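Local coordinates for protein phenylacetaldehyde dehydrogenase (Burkholderia cenocepacia, PDB 4O5H) that probably oxidises phenylacetaldehyde to phenylacetate with NAD+ as the electron acceptor, as a member of the aldehyde dehydrogenase family, at residues 87-91 with 92-96; 99-102 with 103-107; 124-128 with 129-133; 189-192 with 193-197; 218-221 with 222-226. One frame throughout, in Å; residues are numbered along the deposited sequence.

Contact 1: 87-91 with 92-96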
loop_
_atom_site.group_PDB
_atom_site.type_symbol
_atom_site.label_atom_id
_atom_site.label_comp_id
_atom_site.label_asym_id
_atom_site.label_seq_id
_atom_site.Cartn_x
_atom_site.Cartn_y
_atom_site.Cartn_z
ATOM N N ARG A 87 19.563 10.010 -12.711
ATOM C CA ARG A 87 18.445 9.751 -13.621
ATOM C C ARG A 87 18.835 8.887 -14.812
ATOM O O ARG A 87 18.087 8.031 -15.190
ATOM C CB ARG A 87 17.817 11.026 -14.119
ATOM C CG ARG A 87 16.577 10.812 -14.980
ATOM C CD ARG A 87 15.878 12.135 -15.279
ATOM N NE ARG A 87 14.571 11.925 -15.933
ATOM C CZ ARG A 87 13.419 11.639 -15.310
ATOM N NH1 ARG A 87 13.338 11.488 -13.975
ATOM N NH2 ARG A 87 12.312 11.504 -16.048
ATOM N N THR A 88 20.014 9.068 -15.350
ATOM C CA THR A 88 20.414 8.322 -16.534
ATOM C C THR A 88 21.432 7.213 -16.257
ATOM O O THR A 88 21.956 6.613 -17.164
ATOM C CB THR A 88 21.016 9.277 -17.536
ATOM O OG1 THR A 88 22.061 10.021 -16.896
ATOM C CG2 THR A 88 19.965 10.254 -18.007
ATOM N N ALA A 89 21.716 6.954 -14.997
ATOM C CA ALA A 89 22.624 5.891 -14.632
ATOM C C ALA A 89 22.095 4.535 -15.184
ATOM O O ALA A 89 20.893 4.281 -15.215
ATOM C CB ALA A 89 22.744 5.824 -13.127
ATOM N N LYS A 90 23.020 3.694 -15.628
ATOM C CA LYS A 90 22.670 2.365 -16.084
ATOM C C LYS A 90 22.332 1.493 -14.860
ATOM O O LYS A 90 22.803 1.763 -13.745
ATOM C CB LYS A 90 23.846 1.756 -16.839
ATOM C CG LYS A 90 24.237 2.494 -18.094
ATOM C CD LYS A 90 25.523 1.928 -18.685
ATOM C CE LYS A 90 25.804 2.449 -20.102
ATOM N NZ LYS A 90 24.733 2.064 -21.083
ATOM N N THR A 91 21.503 0.478 -15.049
ATOM C CA THR A 91 21.277 -0.515 -14.029
ATOM C C THR A 91 22.608 -1.033 -13.445
ATOM O O THR A 91 22.736 -1.208 -12.241
ATOM C CB THR A 91 20.458 -1.722 -14.547
ATOM O OG1 THR A 91 21.109 -2.282 -15.683
ATOM C CG2 THR A 91 19.024 -1.322 -14.867
ATOM N N THR A 92 23.574 -1.269 -14.320
ATOM C CA THR A 92 24.893 -1.720 -13.908
ATOM C C THR A 92 25.677 -0.690 -13.097
ATOM O O THR A 92 26.531 -1.069 -12.296
ATOM C CB THR A 92 25.709 -2.186 -15.120
ATOM O OG1 THR A 92 25.618 -1.233 -16.192
ATOM C CG2 THR A 92 25.157 -3.494 -15.649
ATOM N N ASP A 93 25.415 0.593 -13.294
ATOM C CA ASP A 93 26.037 1.635 -12.459
ATOM C C ASP A 93 25.492 1.555 -11.027
ATOM O O ASP A 93 26.238 1.618 -10.058
ATOM C CB ASP A 93 25.793 3.056 -13.024
ATOM C CG ASP A 93 26.414 3.297 -14.383
ATOM O OD1 ASP A 93 27.477 2.715 -14.710
ATOM O OD2 ASP A 93 25.820 4.054 -15.164
ATOM N N ARG A 94 24.176 1.430 -10.892
ATOM C CA ARG A 94 23.572 1.354 -9.582
ATOM C C ARG A 94 24.081 0.099 -8.838
ATOM O O ARG A 94 24.417 0.147 -7.664
ATOM C CB ARG A 94 22.030 1.335 -9.678
ATOM C CG ARG A 94 21.433 2.495 -10.482
ATOM C CD ARG A 94 19.954 2.765 -10.194
ATOM N NE ARG A 94 19.086 1.604 -10.353
ATOM C CZ ARG A 94 18.438 1.272 -11.483
ATOM N NH1 ARG A 94 18.571 2.036 -12.580
ATOM N NH2 ARG A 94 17.654 0.161 -11.527
ATOM N N GLU A 95 24.156 -1.005 -9.560
ATOM C CA GLU A 95 24.650 -2.270 -9.029
ATOM C C GLU A 95 26.068 -2.086 -8.495
ATOM O O GLU A 95 26.354 -2.446 -7.340
ATOM C CB GLU A 95 24.603 -3.323 -10.152
ATOM C CG GLU A 95 25.144 -4.694 -9.806
ATOM C CD GLU A 95 25.094 -5.588 -11.046
ATOM O OE1 GLU A 95 25.857 -5.335 -12.002
ATOM O OE2 GLU A 95 24.257 -6.539 -11.040
ATOM N N ARG A 96 26.928 -1.492 -9.318
ATOM C CA ARG A 96 28.341 -1.350 -8.982
ATOM C C ARG A 96 28.505 -0.529 -7.711
ATOM O O ARG A 96 29.237 -0.920 -6.781
ATOM C CB ARG A 96 29.112 -0.703 -10.123
ATOM C CG ARG A 96 30.607 -0.561 -9.813
ATOM C CD ARG A 96 31.409 0.052 -10.904
ATOM N NE ARG A 96 31.385 -0.722 -12.153
ATOM C CZ ARG A 96 32.200 -1.737 -12.512
ATOM N NH1 ARG A 96 33.087 -2.269 -11.691
ATOM N NH2 ARG A 96 32.067 -2.263 -13.721
HETATM O O HOH W 1 19.057 4.878 -12.845
#
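The carbonyl oxygen of K90 is gripped by two amides of the first turn of helix 91-107. R94 N reaches K90 O at 3.2 Å, while D93 N makes a shorter but bent and weak bond to the same oxygen. The bonding also runs the other way. K90 N donates to D93 OD2 at 2.9 Å with an N-H...O angle of 158°, approaching from above the carboxylate plane. D93 CG sits beside its own backbone N (chi1 -64°), which swings the carboxylate back toward the start of the helix, where OD2 also lies 3.5 Å from K90 CB. T92 OG1 packs on K90 CB at the same distance, the two side chains running alongside each other.

In the conformer described, one of two modelled, R94 folds back over the turn: T91 CA lies over one face of its guanidinium, and T91 CG2 is 3.9 Å from R94 NH2. A water accepts a hydrogen bond from R94 NH1 and donates one to A89 O, while NH2 is bonded to A200 O. With K90 at the N-cap position, the D93 carboxylate occupies a site where its negative charge would be expected to suit the helix dipole, and it satisfies an amide ahead of the helix.

Contact 2: 99-102 with 103-107. With EDO (1,2-ethanediol), chain H.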
loop_
_atom_site.group_PDB
_atom_site.type_symbol
_atom_site.label_atom_id
_atom_site.label_comp_id
_atom_site.label_asym_id
_atom_site.label_seq_id
_atom_site.Cartn_x
_atom_site.Cartn_y
_atom_site.Cartn_z
ATOM N N LEU A 99 27.422 -2.314 -4.559
ATOM C CA LEU A 99 28.387 -3.350 -4.157
ATOM C C LEU A 99 29.605 -2.776 -3.452
ATOM O O LEU A 99 30.105 -3.339 -2.460
ATOM C CB LEU A 99 28.832 -4.189 -5.369
ATOM C CG LEU A 99 27.749 -5.049 -5.992
ATOM C CD1 LEU A 99 28.232 -5.640 -7.318
ATOM C CD2 LEU A 99 27.321 -6.153 -5.043
ATOM N N VAL A 100 30.078 -1.644 -3.947
ATOM C CA VAL A 100 31.155 -0.903 -3.308
ATOM C C VAL A 100 30.745 -0.493 -1.896
ATOM O O VAL A 100 31.515 -0.629 -0.964
ATOM C CB VAL A 100 31.539 0.355 -4.140
ATOM C CG1 VAL A 100 32.502 1.253 -3.363
ATOM C CG2 VAL A 100 32.198 -0.070 -5.455
ATOM N N LEU A 101 29.535 -0.001 -1.739
ATOM C CA LEU A 101 29.062 0.404 -0.431
ATOM C C LEU A 101 28.996 -0.765 0.548
ATOM O O LEU A 101 29.434 -0.627 1.705
ATOM C CB LEU A 101 27.700 1.094 -0.550
ATOM C CG LEU A 101 27.014 1.531 0.755
ATOM C CD1 LEU A 101 27.911 2.497 1.526
ATOM C CD2 LEU A 101 25.675 2.158 0.419
ATOM N N ALA A 102 28.519 -1.925 0.092
ATOM C CA ALA A 102 28.506 -3.085 0.960
ATOM C C ALA A 102 29.919 -3.468 1.455
ATOM O O ALA A 102 30.098 -3.801 2.622
ATOM C CB ALA A 102 27.855 -4.272 0.263
ATOM N N ASP A 103 30.900 -3.435 0.559
ATOM C CA ASP A 103 32.286 -3.688 0.967
ATOM C C ASP A 103 32.808 -2.647 1.972
ATOM O O ASP A 103 33.499 -2.998 2.917
ATOM C CB ASP A 103 33.197 -3.697 -0.252
ATOM C CG ASP A 103 33.078 -4.968 -1.078
ATOM O OD1 ASP A 103 32.629 -6.014 -0.550
ATOM O OD2 ASP A 103 33.512 -4.913 -2.276
ATOM N N LEU A 104 32.493 -1.367 1.750
ATOM C CA LEU A 104 32.922 -0.319 2.663
ATOM C C LEU A 104 32.334 -0.516 4.060
ATOM O O LEU A 104 33.013 -0.261 5.037
ATOM C CB LEU A 104 32.560 1.066 2.124
ATOM C CG LEU A 104 33.352 1.582 0.924
ATOM C CD1 LEU A 104 32.741 2.859 0.393
ATOM C CD2 LEU A 104 34.800 1.872 1.300
ATOM N N ILE A 105 31.082 -0.967 4.145
ATOM C CA ILE A 105 30.466 -1.241 5.442
ATOM C C ILE A 105 31.231 -2.371 6.157
ATOM O O ILE A 105 31.620 -2.218 7.300
ATOM C CB ILE A 105 28.976 -1.579 5.313
ATOM C CG1 ILE A 105 28.206 -0.311 4.867
ATOM C CG2 ILE A 105 28.425 -2.153 6.616
ATOM C CD1 ILE A 105 26.813 -0.603 4.338
ATOM N N GLU A 106 31.470 -3.460 5.425
ATOM C CA GLU A 106 32.231 -4.557 5.951
ATOM C C GLU A 106 33.650 -4.152 6.351
ATOM O O GLU A 106 34.149 -4.624 7.354
ATOM C CB GLU A 106 32.244 -5.708 4.948
ATOM C CG GLU A 106 30.872 -6.403 4.888
ATOM C CD GLU A 106 30.735 -7.438 3.794
ATOM O OE1 GLU A 106 31.608 -7.558 2.923
ATOM O OE2 GLU A 106 29.712 -8.139 3.779
ATOM N N ALA A 107 34.281 -3.280 5.559
ATOM C CA ALA A 107 35.666 -2.861 5.866
ATOM C C ALA A 107 35.713 -2.057 7.154
ATOM O O ALA A 107 36.730 -1.989 7.793
ATOM C CB ALA A 107 36.278 -2.057 4.693
HETATM C C1 EDO H . 33.231 -8.233 -3.269
HETATM O O1 EDO H . 32.314 -7.179 -3.642
HETATM C C2 EDO H . 32.719 -9.130 -2.121
HETATM O O2 EDO H . 33.517 -9.102 -0.893
HETATM O O HOH W 2 30.020 -6.321 -2.385
#
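V100 and L104, one turn apart on helix 91-107, lie side by side with their branches pointing the same way, and V100 CG1 meets L104 CD1 at 4.1 Å. V100 CG1 stands anti to the backbone N (chi1 171°), on the side of its carbonyl carbon, which carries it forward to the next turn. L101 and I105 make the second apolar pair, crossing at a slant, with L101 CG 4.2 Å from I105 CD1. The aliphatic chains also lean on the backbone: L104 CG is 3.4 Å from V100 O, and I105 CG1 is equally close to L101 O.

The main-chain bonds are those of a regular alpha-helix. D103, L104, I105 and E106 donate in turn to L99, V100, L101 and A102, and the last of these, E106 N to A102 O, is nearly straight at 171°.

Solvent molecules form the third group, all on the D103 side. A water donates to L99 O at 3.0 Å and weakly to D103 OD1, and it is also bonded to O1 of a 1,2-ethanediol that probably came from the crystallisation liquor. The diol spans the carboxylate, giving O1 to D103 OD2 at 2.9 Å and O2, weakly, to D103 OD1.

The charged side faces helix 124-145, where R140 forms salt bridges with both D103 and E106. L101 and I105 rest on F139 of that same helix. On helix 215-227, L101 packs against L223 and I224, while V100 and L104 reach A227.

Contact 3: 124-128 with 129-133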
loop_
_atom_site.group_PDB
_atom_site.type_symbol
_atom_site.label_atom_id
_atom_site.label_comp_id
_atom_site.label_asym_id
_atom_site.label_seq_id
_atom_site.Cartn_x
_atom_site.Cartn_y
_atom_site.Cartn_z
ATOM N N VAL A 124 28.080 -4.617 21.711
ATOM C CA VAL A 124 28.890 -4.366 20.548
ATOM C C VAL A 124 29.106 -5.645 19.709
ATOM O O VAL A 124 29.162 -5.590 18.483
ATOM C CB VAL A 124 30.228 -3.717 20.921
ATOM C CG1 VAL A 124 31.134 -4.672 21.705
ATOM C CG2 VAL A 124 30.938 -3.204 19.681
ATOM N N MET A 125 29.204 -6.786 20.362
ATOM C CA MET A 125 29.415 -8.031 19.618
ATOM C C MET A 125 28.201 -8.362 18.742
ATOM O O MET A 125 28.349 -8.953 17.680
ATOM C CB MET A 125 29.758 -9.188 20.560
ATOM C CG MET A 125 31.162 -9.118 21.201
ATOM S SD MET A 125 31.479 -10.487 22.383
ATOM C CE MET A 125 30.867 -11.893 21.400
ATOM N N VAL A 126 27.007 -8.044 19.221
ATOM C CA VAL A 126 25.800 -8.332 18.482
ATOM C C VAL A 126 25.648 -7.315 17.385
ATOM O O VAL A 126 25.298 -7.672 16.255
ATOM C CB VAL A 126 24.553 -8.340 19.396
ATOM C CG1 VAL A 126 23.309 -8.613 18.603
ATOM C CG2 VAL A 126 24.668 -9.414 20.497
ATOM N N ALA A 127 25.898 -6.039 17.685
ATOM C CA ALA A 127 25.908 -4.987 16.664
ATOM C C ALA A 127 26.830 -5.367 15.500
ATOM O O ALA A 127 26.503 -5.149 14.362
ATOM C CB ALA A 127 26.335 -3.654 17.256
ATOM N N GLN A 128 27.997 -5.929 15.802
ATOM C CA GLN A 128 28.958 -6.253 14.758
ATOM C C GLN A 128 28.538 -7.474 13.946
ATOM O O GLN A 128 28.496 -7.413 12.704
ATOM C CB GLN A 128 30.328 -6.490 15.378
ATOM C CG GLN A 128 31.426 -6.522 14.352
ATOM C CD GLN A 128 32.820 -6.501 14.969
ATOM O OE1 GLN A 128 33.002 -6.386 16.179
ATOM N NE2 GLN A 128 33.812 -6.617 14.112
ATOM N N GLY A 129 28.162 -8.564 14.658
ATOM C CA GLY A 129 27.841 -9.804 14.005
ATOM C C GLY A 129 26.461 -9.901 13.377
ATOM O O GLY A 129 26.220 -10.697 12.477
ATOM N N LEU A 130 25.516 -9.125 13.882
ATOM C CA LEU A 130 24.180 -9.087 13.287
ATOM C C LEU A 130 23.912 -7.760 12.530
ATOM O O LEU A 130 23.823 -7.775 11.321
ATOM C CB LEU A 130 23.113 -9.305 14.311
ATOM C CG LEU A 130 21.717 -9.292 13.687
ATOM C CD1 LEU A 130 21.438 -10.603 12.965
ATOM C CD2 LEU A 130 20.634 -9.121 14.712
ATOM N N ASP A 131 23.767 -6.653 13.256
ATOM C CA ASP A 131 23.359 -5.405 12.650
ATOM C C ASP A 131 24.256 -5.005 11.481
ATOM O O ASP A 131 23.765 -4.758 10.373
ATOM C CB ASP A 131 23.333 -4.248 13.655
ATOM C CG ASP A 131 22.382 -4.476 14.785
ATOM O OD1 ASP A 131 22.494 -5.551 15.466
ATOM O OD2 ASP A 131 21.548 -3.557 15.068
ATOM N N VAL A 132 25.553 -4.881 11.732
ATOM C CA VAL A 132 26.451 -4.322 10.697
ATOM C C VAL A 132 26.592 -5.325 9.532
ATOM O O VAL A 132 26.470 -4.967 8.363
ATOM C CB VAL A 132 27.804 -3.953 11.294
ATOM C CG1 VAL A 132 28.768 -3.586 10.205
ATOM C CG2 VAL A 132 27.665 -2.831 12.308
ATOM N N ALA A 133 26.770 -6.592 9.855
ATOM C CA ALA A 133 26.914 -7.644 8.828
ATOM C C ALA A 133 25.661 -7.687 7.942
ATOM O O ALA A 133 25.772 -7.755 6.722
ATOM C CB ALA A 133 27.147 -8.993 9.483
#
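A127 O accepts from V132 N at 2.8 Å, five residues on, and this bond marks a pi-type widening of helix 124-145. The donor lies almost on the extension of the carbonyl bond, at a C=O...N angle of 174°. The preceding turn keeps alpha-helical spacing, with G129 N bonded to M125 O and L130 N to V126 O at 2.8 Å. From A127 onward the step lengthens: D131 N lies 3.3 Å from A127 O but at a poor angle for bonding, and A133 N makes only a weak bond to Q128 O. The backbone of L130 takes up the change, its phi of -108° being far from the usual helical value. The short axes of 124-128 and 129-133 make an angle of 40°, consistent with the widened turn.

Polar side chains on this part of the helix are tied to its surroundings. The carboxylate of D131 forms a salt bridge through OD2 with K122, just ahead of the helix, and Q128 OE1 accepts from R110 of helix 109-120. Q128 and V132 also pack on that helix, against A113 and A109, whereas L130 touches Y160 of the second subunit, placing the widened turn near the dimer contact.

Apolar contact within the turn is modest, V126 CG1 standing 4.4 Å from L130 CB. D131 OD1 lies 3.7 Å from A127 CA. The closer packing is of side chain on backbone: V132 CG2, on the side of its own backbone N, comes to 3.3 Å from A127 O.

Contact 4: 189-192 with 193-197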
loop_
_atom_site.group_PDB
_atom_site.type_symbol
_atom_site.label_atom_id
_atom_site.label_comp_id
_atom_site.label_asym_id
_atom_site.label_seq_id
_atom_site.Cartn_x
_atom_site.Cartn_y
_atom_site.Cartn_z
ATOM N N LEU A 189 20.839 -0.883 10.655
ATOM C CA LEU A 189 20.204 -1.933 9.891
ATOM C C LEU A 189 18.888 -1.440 9.236
ATOM O O LEU A 189 18.647 -1.716 8.047
ATOM C CB LEU A 189 19.941 -3.121 10.775
ATOM C CG LEU A 189 19.304 -4.362 10.124
ATOM C CD1 LEU A 189 20.190 -4.897 9.027
ATOM C CD2 LEU A 189 19.042 -5.428 11.167
ATOM N N MET A 190 18.087 -0.683 9.984
ATOM C CA MET A 190 16.833 -0.170 9.463
ATOM C C MET A 190 17.105 0.870 8.374
ATOM O O MET A 190 16.352 0.967 7.400
ATOM C CB MET A 190 15.960 0.441 10.594
ATOM C CG MET A 190 15.322 -0.454 11.679
ATOM S SD MET A 190 14.365 -1.792 11.016
ATOM C CE MET A 190 15.654 -3.026 10.736
ATOM N N ALA A 191 18.176 1.649 8.511
ATOM C CA ALA A 191 18.560 2.605 7.472
ATOM C C ALA A 191 18.843 1.850 6.182
ATOM O O ALA A 191 18.420 2.262 5.086
ATOM C CB ALA A 191 19.788 3.412 7.900
ATOM N N ALA A 192 19.580 0.757 6.307
ATOM C CA ALA A 192 19.894 -0.069 5.144
ATOM C C ALA A 192 18.632 -0.649 4.515
ATOM O O ALA A 192 18.477 -0.632 3.283
ATOM C CB ALA A 192 20.852 -1.173 5.517
ATOM N N TRP A 193 17.731 -1.163 5.345
ATOM C CA TRP A 193 16.500 -1.724 4.811
ATOM C C TRP A 193 15.701 -0.709 3.986
ATOM O O TRP A 193 15.075 -1.094 3.023
ATOM C CB TRP A 193 15.607 -2.216 5.909
ATOM C CG TRP A 193 16.062 -3.446 6.536
ATOM C CD1 TRP A 193 17.217 -4.119 6.327
ATOM C CD2 TRP A 193 15.373 -4.144 7.536
ATOM N NE1 TRP A 193 17.287 -5.201 7.143
ATOM C CE2 TRP A 193 16.147 -5.253 7.882
ATOM C CE3 TRP A 193 14.106 -3.988 8.119
ATOM C CZ2 TRP A 193 15.731 -6.189 8.824
ATOM C CZ3 TRP A 193 13.674 -4.919 9.048
ATOM C CH2 TRP A 193 14.505 -6.000 9.407
ATOM N N LYS A 194 15.723 0.555 4.351
ATOM C CA LYS A 194 14.956 1.571 3.609
ATOM C C LYS A 194 15.731 2.091 2.426
ATOM O O LYS A 194 15.161 2.412 1.398
ATOM C CB LYS A 194 14.645 2.789 4.470
ATOM C CG LYS A 194 13.947 2.535 5.785
ATOM C CD LYS A 194 12.575 1.996 5.631
ATOM C CE LYS A 194 11.760 2.245 6.895
ATOM N NZ LYS A 194 10.801 1.124 7.058
ATOM N N ILE A 195 17.021 2.287 2.587
ATOM C CA ILE A 195 17.814 2.936 1.530
ATOM C C ILE A 195 18.135 1.949 0.389
ATOM O O ILE A 195 18.087 2.325 -0.765
ATOM C CB ILE A 195 19.130 3.513 2.117
ATOM C CG1 ILE A 195 18.814 4.672 3.062
ATOM C CG2 ILE A 195 20.082 3.986 1.017
ATOM C CD1 ILE A 195 20.028 5.126 3.861
ATOM N N ALA A 196 18.478 0.695 0.731
ATOM C CA ALA A 196 18.999 -0.217 -0.291
ATOM C C ALA A 196 18.009 -0.473 -1.446
ATOM O O ALA A 196 18.380 -0.374 -2.600
ATOM C CB ALA A 196 19.525 -1.501 0.298
ATOM N N PRO A 197 16.739 -0.730 -1.138
ATOM C CA PRO A 197 15.816 -0.979 -2.235
ATOM C C PRO A 197 15.575 0.255 -3.069
ATOM O O PRO A 197 15.311 0.146 -4.269
ATOM C CB PRO A 197 14.516 -1.409 -1.547
ATOM C CG PRO A 197 14.841 -1.656 -0.127
ATOM C CD PRO A 197 16.157 -1.002 0.177
#
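Helix 187-201 is the crossover of a beta-alpha-beta unit between strands 166-181 and 204-208, and in its middle the indole of W193 meets L189 and M190 of the turn before. M190 is bent at both chi2 (-53°) and chi3 (85°), which curls its thioether back so that the CE methyl lies over the face of the six-membered ring. The methyl is modelled too close for its exact height to be trusted. The sulfur is oblique to the ring, with SD 3.6 Å from W193 CE3, a Met-aromatic contact. L189 lies across the pyrrole end of the indole, L189 CD1 being 3.5 Å from W193 NE1.

Beneath these groups W193 N donates to L189 O at 2.9 Å, and I195 and A196 bond likewise to A191 and A192. K194 N bonds to M190 O and, weakly, to A191 O. P197 has no N-H to continue the pattern, and the helix kinks there.

K194 NZ has its polar partners outside the turn, in E491 and T260. The indole is bordered on one face by the M190 thioether, whose exact fit is doubtful, and near NE1 by L189, consistent with dispersion packing.

Contact 5: 218-221 with 222-226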
loop_
_atom_site.group_PDB
_atom_site.type_symbol
_atom_site.label_atom_id
_atom_site.label_comp_id
_atom_site.label_asym_id
_atom_site.label_seq_id
_atom_site.Cartn_x
_atom_site.Cartn_y
_atom_site.Cartn_z
ATOM N N LEU A 218 24.730 8.953 10.103
ATOM C CA LEU A 218 25.670 9.951 9.652
ATOM C C LEU A 218 26.945 9.284 9.134
ATOM O O LEU A 218 27.442 9.699 8.109
ATOM C CB LEU A 218 25.987 11.002 10.735
ATOM C CG LEU A 218 24.738 11.834 11.145
ATOM C CD1 LEU A 218 25.090 12.803 12.238
ATOM C CD2 LEU A 218 24.159 12.594 9.949
ATOM N N ARG A 219 27.450 8.269 9.813
ATOM C CA ARG A 219 28.671 7.607 9.341
ATOM C C ARG A 219 28.391 6.882 8.034
ATOM O O ARG A 219 29.204 6.912 7.138
ATOM C CB ARG A 219 29.245 6.657 10.409
ATOM C CG ARG A 219 30.575 6.014 10.020
ATOM C CD ARG A 219 31.722 7.001 9.944
ATOM N NE ARG A 219 32.979 6.248 9.758
ATOM C CZ ARG A 219 33.704 6.212 8.651
ATOM N NH1 ARG A 219 33.405 6.961 7.592
ATOM N NH2 ARG A 219 34.743 5.415 8.605
ATOM N N LEU A 220 27.219 6.300 7.907
ATOM C CA LEU A 220 26.800 5.654 6.676
ATOM C C LEU A 220 26.735 6.669 5.526
ATOM O O LEU A 220 27.159 6.371 4.446
ATOM C CB LEU A 220 25.439 4.977 6.834
ATOM C CG LEU A 220 24.860 4.319 5.579
ATOM C CD1 LEU A 220 25.688 3.134 5.114
ATOM C CD2 LEU A 220 23.461 3.879 5.868
ATOM N N GLY A 221 26.296 7.878 5.803
ATOM C CA GLY A 221 26.385 9.000 4.823
ATOM C C GLY A 221 27.763 9.226 4.259
ATOM O O GLY A 221 27.922 9.380 3.068
ATOM N N GLU A 222 28.773 9.191 5.129
ATOM C CA GLU A 222 30.176 9.289 4.715
ATOM C C GLU A 222 30.538 8.130 3.768
ATOM O O GLU A 222 31.197 8.351 2.731
ATOM C CB GLU A 222 31.099 9.286 5.918
ATOM C CG GLU A 222 30.853 10.473 6.872
ATOM C CD GLU A 222 31.844 10.530 8.015
ATOM O OE1 GLU A 222 32.736 9.671 8.087
ATOM O OE2 GLU A 222 31.742 11.451 8.858
ATOM N N LEU A 223 30.106 6.909 4.105
ATOM C CA LEU A 223 30.437 5.748 3.289
ATOM C C LEU A 223 29.719 5.830 1.917
ATOM O O LEU A 223 30.256 5.416 0.894
ATOM C CB LEU A 223 30.091 4.430 4.043
ATOM C CG LEU A 223 30.827 4.221 5.386
ATOM C CD1 LEU A 223 30.418 2.907 6.014
ATOM C CD2 LEU A 223 32.333 4.245 5.222
ATOM N N ILE A 224 28.502 6.364 1.916
ATOM C CA ILE A 224 27.731 6.541 0.694
ATOM C C ILE A 224 28.456 7.512 -0.245
ATOM O O ILE A 224 28.613 7.214 -1.454
ATOM C CB ILE A 224 26.304 6.996 1.008
ATOM C CG1 ILE A 224 25.492 5.826 1.569
ATOM C CG2 ILE A 224 25.611 7.588 -0.217
ATOM C CD1 ILE A 224 24.148 6.204 2.166
ATOM N N GLN A 225 28.989 8.614 0.305
ATOM C CA GLN A 225 29.774 9.524 -0.506
ATOM C C GLN A 225 31.014 8.820 -0.985
ATOM O O GLN A 225 31.393 8.946 -2.151
ATOM C CB GLN A 225 30.205 10.782 0.256
ATOM C CG GLN A 225 29.078 11.670 0.640
ATOM C CD GLN A 225 29.576 13.084 0.970
ATOM O OE1 GLN A 225 30.592 13.269 1.670
ATOM N NE2 GLN A 225 28.865 14.078 0.457
ATOM N N ALA A 226 31.662 8.069 -0.096
ATOM C CA ALA A 226 32.913 7.414 -0.480
ATOM C C ALA A 226 32.684 6.373 -1.584
ATOM O O ALA A 226 33.567 6.123 -2.399
ATOM C CB ALA A 226 33.567 6.808 0.729
#
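L218 O accepts a weak bond from E222 N at 3.3 Å, in the middle of helix 215-227, the crossover helix of a beta-alpha-beta unit between strands 204-208 and 234-236. E222 CG also passes 3.7 Å from this oxygen.

R219 carries the polar side-chain contact. Its chain leaves anti to the backbone N (chi1 -176°) and bends at chi2, bringing the guanidinium round to E222. R219 NH1 and E222 OE1 form a salt bridge at 2.8 Å, but the N-H...O angle of 124° makes the hydrogen bond within it weak. The side chains cross at about a right angle, with the guanidinium and carboxylate planes turned 55° apart, so the two groups do not meet as a flat, two-pronged pair. Each has a second partner: R219 NE bridges to E111 of helix 109-120, and E222 OE2 to K29. R219 NH1 also lies 3.8 Å from L223 CD2, while the R219 carbonyl accepts from L223 N.

L220 faces helix 91-107, packing on I105. Its carbonyl oxygen takes a bond from I224 N at 2.9 Å, and on the apolar side of the turn L220 CG and I224 CD1 meet at 4.0 Å.

G221, which has no side chain, takes part through its backbone. The far end of Q225 is anchored outside the helix, its OE1 hydrogen-bonded to W39 NE1, while its near end stays by the glycine: G221 O accepts from Q225 N at 3.1 Å, and Q225 CG lies 3.5 Å from G221 O.

The five contacts follow one another along the chain and lie on or at the start of four long helices, contact 1 beginning on the short helix 85-88. Contacts 1 and 2 share helix 91-107, their centres about 17 Å apart, the first at its exposed start and the second toward its end. Contact 2 touches both contact 3, on helix 124-145, and contact 5, on helix 215-227, whose centre is about 11 Å away. Contact 4, on helix 187-201, touches contacts 3 and 5; its centre lies closest to the centre of the chain, about 10 Å away. Contacts 4 and 5 fall on successive crossover helices of one mixed sheet, consistent with the Rossmann-like nucleotide-binding domain of aldehyde dehydrogenases.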